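Long-range contact in regulation of enolase protein 1 (PDB 3O12), which acts in galactose metabolism through the GAL83 protein and may control the level of the enolase ENO1: residues A[72-85]-A[180-192]. Residues are numbered along the deposited sequence; the frame is centred on the assembly and turned at random.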
loop_
_atom_site.group_PDB
_atom_site.type_symbol
_atom_site.label_atom_id
_atom_site.label_comp_id
_atom_site.label_asym_id
_atom_site.label_seq_id
_atom_site.Cartn_x
_atom_site.Cartn_y
_atom_site.Cartn_z
ATOM N N GLY A 72 0.042 10.940 2.582
ATOM C CA GLY A 72 0.930 9.794 2.633
ATOM C C GLY A 72 1.835 9.676 1.425
ATOM O O GLY A 72 1.567 10.260 0.371
ATOM N N HIS A 73 2.909 8.912 1.569
ATOM C CA HIS A 73 3.841 8.719 0.462
ATOM C C HIS A 73 3.368 7.593 -0.436
ATOM O O HIS A 73 3.052 6.508 0.040
ATOM C CB HIS A 73 5.247 8.401 0.981
ATOM C CG HIS A 73 5.760 9.376 1.997
ATOM N ND1 HIS A 73 5.965 10.712 1.713
ATOM C CD2 HIS A 73 6.115 9.205 3.291
ATOM C CE1 HIS A 73 6.433 11.319 2.792
ATOM N NE2 HIS A 73 6.529 10.428 3.764
ATOM N N PHE A 74 3.334 7.835 -1.745
ATOM C CA PHE A 74 2.838 6.828 -2.683
ATOM C C PHE A 74 3.628 6.925 -3.976
ATOM O O PHE A 74 3.692 7.993 -4.595
ATOM C CB PHE A 74 1.333 7.054 -2.936
ATOM C CG PHE A 74 0.751 6.230 -4.062
ATOM C CD1 PHE A 74 0.874 4.848 -4.084
ATOM C CD2 PHE A 74 0.021 6.842 -5.073
ATOM C CE1 PHE A 74 0.328 4.096 -5.111
ATOM C CE2 PHE A 74 -0.540 6.090 -6.101
ATOM C CZ PHE A 74 -0.388 4.718 -6.120
ATOM N N LEU A 75 4.261 5.824 -4.374
ATOM C CA LEU A 75 4.932 5.776 -5.672
ATOM C C LEU A 75 4.041 4.957 -6.598
ATOM O O LEU A 75 3.984 3.734 -6.509
ATOM C CB LEU A 75 6.329 5.142 -5.559
ATOM C CG LEU A 75 7.115 4.959 -6.862
ATOM C CD1 LEU A 75 7.320 6.307 -7.576
ATOM C CD2 LEU A 75 8.455 4.279 -6.592
ATOM N N GLY A 76 3.332 5.644 -7.486
ATOM C CA GLY A 76 2.326 4.993 -8.306
ATOM C C GLY A 76 2.757 4.708 -9.737
ATOM O O GLY A 76 3.180 5.605 -10.469
ATOM N N VAL A 77 2.613 3.450 -10.136
ATOM C CA VAL A 77 2.885 3.014 -11.493
ATOM C C VAL A 77 1.547 2.906 -12.213
ATOM O O VAL A 77 0.598 2.292 -11.694
ATOM C CB VAL A 77 3.586 1.641 -11.494
ATOM C CG1 VAL A 77 3.940 1.222 -12.921
ATOM C CG2 VAL A 77 4.843 1.678 -10.608
ATOM N N GLU A 78 1.445 3.505 -13.392
ATOM C CA GLU A 78 0.176 3.542 -14.100
ATOM C C GLU A 78 -0.084 2.246 -14.863
ATOM O O GLU A 78 0.811 1.691 -15.520
ATOM C CB GLU A 78 0.118 4.762 -15.028
ATOM C CG GLU A 78 -1.252 5.001 -15.636
ATOM C CD GLU A 78 -1.329 6.244 -16.497
ATOM O OE1 GLU A 78 -0.411 7.092 -16.439
ATOM O OE2 GLU A 78 -2.324 6.366 -17.241
ATOM N N THR A 79 -1.321 1.766 -14.757
ATOM C CA THR A 79 -1.747 0.497 -15.338
ATOM C C THR A 79 -2.808 0.735 -16.386
ATOM O O THR A 79 -3.276 1.858 -16.562
ATOM C CB THR A 79 -2.425 -0.400 -14.263
ATOM O OG1 THR A 79 -3.760 0.076 -14.003
ATOM C CG2 THR A 79 -1.636 -0.400 -12.968
ATOM N N GLY A 80 -3.207 -0.342 -17.062
ATOM C CA GLY A 80 -4.410 -0.342 -17.871
ATOM C C GLY A 80 -5.643 -0.657 -17.033
ATOM O O GLY A 80 -5.674 -0.400 -15.826
ATOM N N SER A 81 -6.658 -1.242 -17.662
ATOM C CA SER A 81 -7.961 -1.377 -17.004
ATOM C C SER A 81 -8.079 -2.575 -16.078
ATOM O O SER A 81 -9.096 -2.735 -15.386
ATOM C CB SER A 81 -9.081 -1.416 -18.044
ATOM O OG SER A 81 -8.928 -2.524 -18.905
ATOM N N ALA A 82 -7.055 -3.416 -16.075
ATOM C CA ALA A 82 -6.978 -4.570 -15.186
ATOM C C ALA A 82 -5.513 -4.902 -14.979
ATOM O O ALA A 82 -4.691 -4.716 -15.887
ATOM C CB ALA A 82 -7.692 -5.749 -15.796
ATOM N N PHE A 83 -5.165 -5.394 -13.796
ATOM C CA PHE A 83 -3.769 -5.689 -13.509
ATOM C C PHE A 83 -3.606 -6.607 -12.309
ATOM O O PHE A 83 -4.518 -6.735 -11.498
ATOM C CB PHE A 83 -2.997 -4.385 -13.232
ATOM C CG PHE A 83 -3.369 -3.729 -11.929
ATOM C CD1 PHE A 83 -2.724 -4.068 -10.752
ATOM C CD2 PHE A 83 -4.393 -2.793 -11.882
ATOM C CE1 PHE A 83 -3.087 -3.481 -9.551
ATOM C CE2 PHE A 83 -4.759 -2.192 -10.691
ATOM C CZ PHE A 83 -4.120 -2.535 -9.521
ATOM N N THR A 84 -2.430 -7.226 -12.213
ATOM C CA THR A 84 -1.939 -7.834 -10.985
ATOM C C THR A 84 -0.573 -7.222 -10.677
ATOM O O THR A 84 0.297 -7.130 -11.559
ATOM C CB THR A 84 -1.810 -9.359 -11.108
ATOM O OG1 THR A 84 -3.114 -9.932 -11.269
ATOM C CG2 THR A 84 -1.165 -9.941 -9.865
ATOM N N ALA A 85 -0.394 -6.773 -9.443
ATOM C CA ALA A 85 0.841 -6.153 -8.992
ATOM C C ALA A 85 1.347 -6.881 -7.766
ATOM O O ALA A 85 0.556 -7.378 -6.948
ATOM C CB ALA A 85 0.608 -4.669 -8.670
ATOM N N THR A 180 -14.481 0.362 -11.689
ATOM C CA THR A 180 -13.807 0.163 -12.964
ATOM C C THR A 180 -13.153 1.469 -13.394
ATOM O O THR A 180 -13.609 2.555 -13.023
ATOM C CB THR A 180 -14.777 -0.309 -14.063
ATOM O OG1 THR A 180 -15.843 0.637 -14.186
ATOM C CG2 THR A 180 -15.363 -1.666 -13.710
ATOM N N SER A 181 -12.080 1.361 -14.173
ATOM C CA SER A 181 -11.350 2.539 -14.630
ATOM C C SER A 181 -10.505 2.148 -15.825
ATOM O O SER A 181 -10.066 0.994 -15.926
ATOM C CB SER A 181 -10.443 3.059 -13.503
ATOM O OG SER A 181 -9.857 4.304 -13.856
ATOM N N ASP A 182 -10.271 3.099 -16.730
ATOM C CA ASP A 182 -9.368 2.864 -17.850
ATOM C C ASP A 182 -7.924 2.681 -17.371
ATOM O O ASP A 182 -7.123 1.997 -18.015
ATOM C CB ASP A 182 -9.422 4.026 -18.856
ATOM C CG ASP A 182 -10.697 4.050 -19.657
ATOM O OD1 ASP A 182 -11.404 3.019 -19.694
ATOM O OD2 ASP A 182 -10.984 5.109 -20.260
ATOM N N HIS A 183 -7.609 3.295 -16.233
ATOM C CA HIS A 183 -6.271 3.243 -15.654
ATOM C C HIS A 183 -6.326 3.258 -14.145
ATOM O O HIS A 183 -7.216 3.866 -13.553
ATOM C CB HIS A 183 -5.450 4.454 -16.092
ATOM C CG HIS A 183 -5.289 4.558 -17.573
ATOM N ND1 HIS A 183 -4.443 3.736 -18.283
ATOM C CD2 HIS A 183 -5.886 5.364 -18.479
ATOM C CE1 HIS A 183 -4.514 4.044 -19.566
ATOM N NE2 HIS A 183 -5.386 5.025 -19.714
ATOM N N TYR A 184 -5.342 2.608 -13.533
ATOM C CA TYR A 184 -5.116 2.725 -12.103
ATOM C C TYR A 184 -3.681 3.147 -11.854
ATOM O O TYR A 184 -2.833 3.070 -12.751
ATOM C CB TYR A 184 -5.374 1.391 -11.386
ATOM C CG TYR A 184 -6.778 0.855 -11.546
ATOM C CD1 TYR A 184 -7.783 1.224 -10.663
ATOM C CD2 TYR A 184 -7.098 -0.024 -12.583
ATOM C CE1 TYR A 184 -9.082 0.727 -10.804
ATOM C CE2 TYR A 184 -8.394 -0.525 -12.733
ATOM C CZ TYR A 184 -9.373 -0.140 -11.845
ATOM O OH TYR A 184 -10.652 -0.638 -11.973
ATOM N N LEU A 185 -3.408 3.595 -10.636
ATOM C CA LEU A 185 -2.038 3.750 -10.161
ATOM C C LEU A 185 -1.825 2.730 -9.063
ATOM O O LEU A 185 -2.672 2.572 -8.195
ATOM C CB LEU A 185 -1.812 5.165 -9.618
ATOM C CG LEU A 185 -1.945 6.260 -10.675
ATOM C CD1 LEU A 185 -2.115 7.624 -10.039
ATOM C CD2 LEU A 185 -0.719 6.232 -11.577
ATOM N N VAL A 186 -0.712 2.018 -9.093
ATOM C CA VAL A 186 -0.439 1.026 -8.062
ATOM C C VAL A 186 1.037 1.057 -7.699
ATOM O O VAL A 186 1.901 1.270 -8.555
ATOM C CB VAL A 186 -0.905 -0.405 -8.498
ATOM C CG1 VAL A 186 -0.187 -0.879 -9.762
ATOM C CG2 VAL A 186 -0.735 -1.418 -7.356
ATOM N N GLY A 187 1.346 0.858 -6.428
ATOM C CA GLY A 187 2.734 0.909 -6.017
ATOM C C GLY A 187 2.939 1.103 -4.527
ATOM O O GLY A 187 1.978 1.179 -3.750
ATOM N N PRO A 188 4.198 1.159 -4.099
ATOM C CA PRO A 188 4.590 1.358 -2.702
ATOM C C PRO A 188 3.864 2.507 -2.009
ATOM O O PRO A 188 3.658 3.580 -2.575
ATOM C CB PRO A 188 6.090 1.668 -2.818
ATOM C CG PRO A 188 6.492 0.867 -3.988
ATOM C CD PRO A 188 5.378 1.092 -4.979
HETATM N N MSE A 189 3.504 2.273 -0.751
HETATM C CA MSE A 189 2.920 3.306 0.077
HETATM C C MSE A 189 3.558 3.238 1.464
HETATM O O MSE A 189 3.877 2.158 1.950
HETATM C CB MSE A 189 1.405 3.061 0.137
HETATM C CG MSE A 189 0.605 3.837 1.157
HETATM SE SE MSE A 189 0.563 3.066 2.953
HETATM C CE MSE A 189 0.029 1.211 2.656
ATOM N N ALA A 190 3.752 4.394 2.096
ATOM C CA ALA A 190 4.211 4.427 3.485
ATOM C C ALA A 190 3.757 5.716 4.162
ATOM O O ALA A 190 3.736 6.779 3.534
ATOM C CB ALA A 190 5.733 4.280 3.556
ATOM N N CYS A 191 3.400 5.617 5.443
ATOM C CA CYS A 191 2.817 6.730 6.199
ATOM C C CYS A 191 3.321 6.695 7.634
ATOM O O CYS A 191 3.507 5.618 8.203
ATOM C CB CYS A 191 1.273 6.618 6.272
ATOM S SG CYS A 191 0.434 6.708 4.713
ATOM N N THR A 192 3.552 7.874 8.203
ATOM C CA THR A 192 3.666 8.040 9.652
ATOM C C THR A 192 2.832 9.251 10.059
ATOM O O THR A 192 3.276 10.387 9.928
ATOM C CB THR A 192 5.121 8.238 10.125
ATOM O OG1 THR A 192 5.801 9.147 9.250
ATOM C CG2 THR A 192 5.860 6.916 10.147
HETATM O O HOH W 1 -11.675 -1.567 -15.090
#
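Phe-83 carries CG between its backbone N and carbonyl carbon (chi1 70°), while Tyr-184 has CG anti to its carbonyl carbon (chi1 -60°). These torsions bring the two rings together as an offset edge-to-face pair, with planes 60° apart. The edge of Phe-83 points toward the face of Tyr-184, and its CE2 lies 3.7 Å from Tyr-184 CB. The contact joins the two antiparallel sheets of a beta sandwich. Strand 73-78 pairs antiparallel with strand 185-191 in one sheet, and strand 83-85 belongs to the other. Val-186 packs from its own sheet onto the other: its CG2 meets Phe-83 CE1 and Ala-85 CB, while Val-104 also packs on it and Phe-83.

Backbone hydrogen bonds link the paired strands, including both directions between His-73 and Ala-190 and between Val-77 and Val-186. Pro-188 has no N-H to give, but Pro-188 O accepts a hydrogen bond from Leu-75 N at 2.9 Å. The Phe-74 ring turns its edge to Gly-187 O, and its CZ touches Leu-185 CB at 3.8 Å.

Past the strands, Thr-79 ties the loops together. Thr-79 OG1 donates to Gly-80 O at 2.7 Å and accepts a hydrogen bond from Tyr-184 N at 3.0 Å. The Tyr-184 hydroxyl hydrogen-bonds to Pro-179 O. Glu-78 OE2 sits over one face of the His-183 imidazole, 3.4 Å above its plane. In the plane of the imidazole, His-183 ND1 donates to Thr-79 O at 2.8 Å.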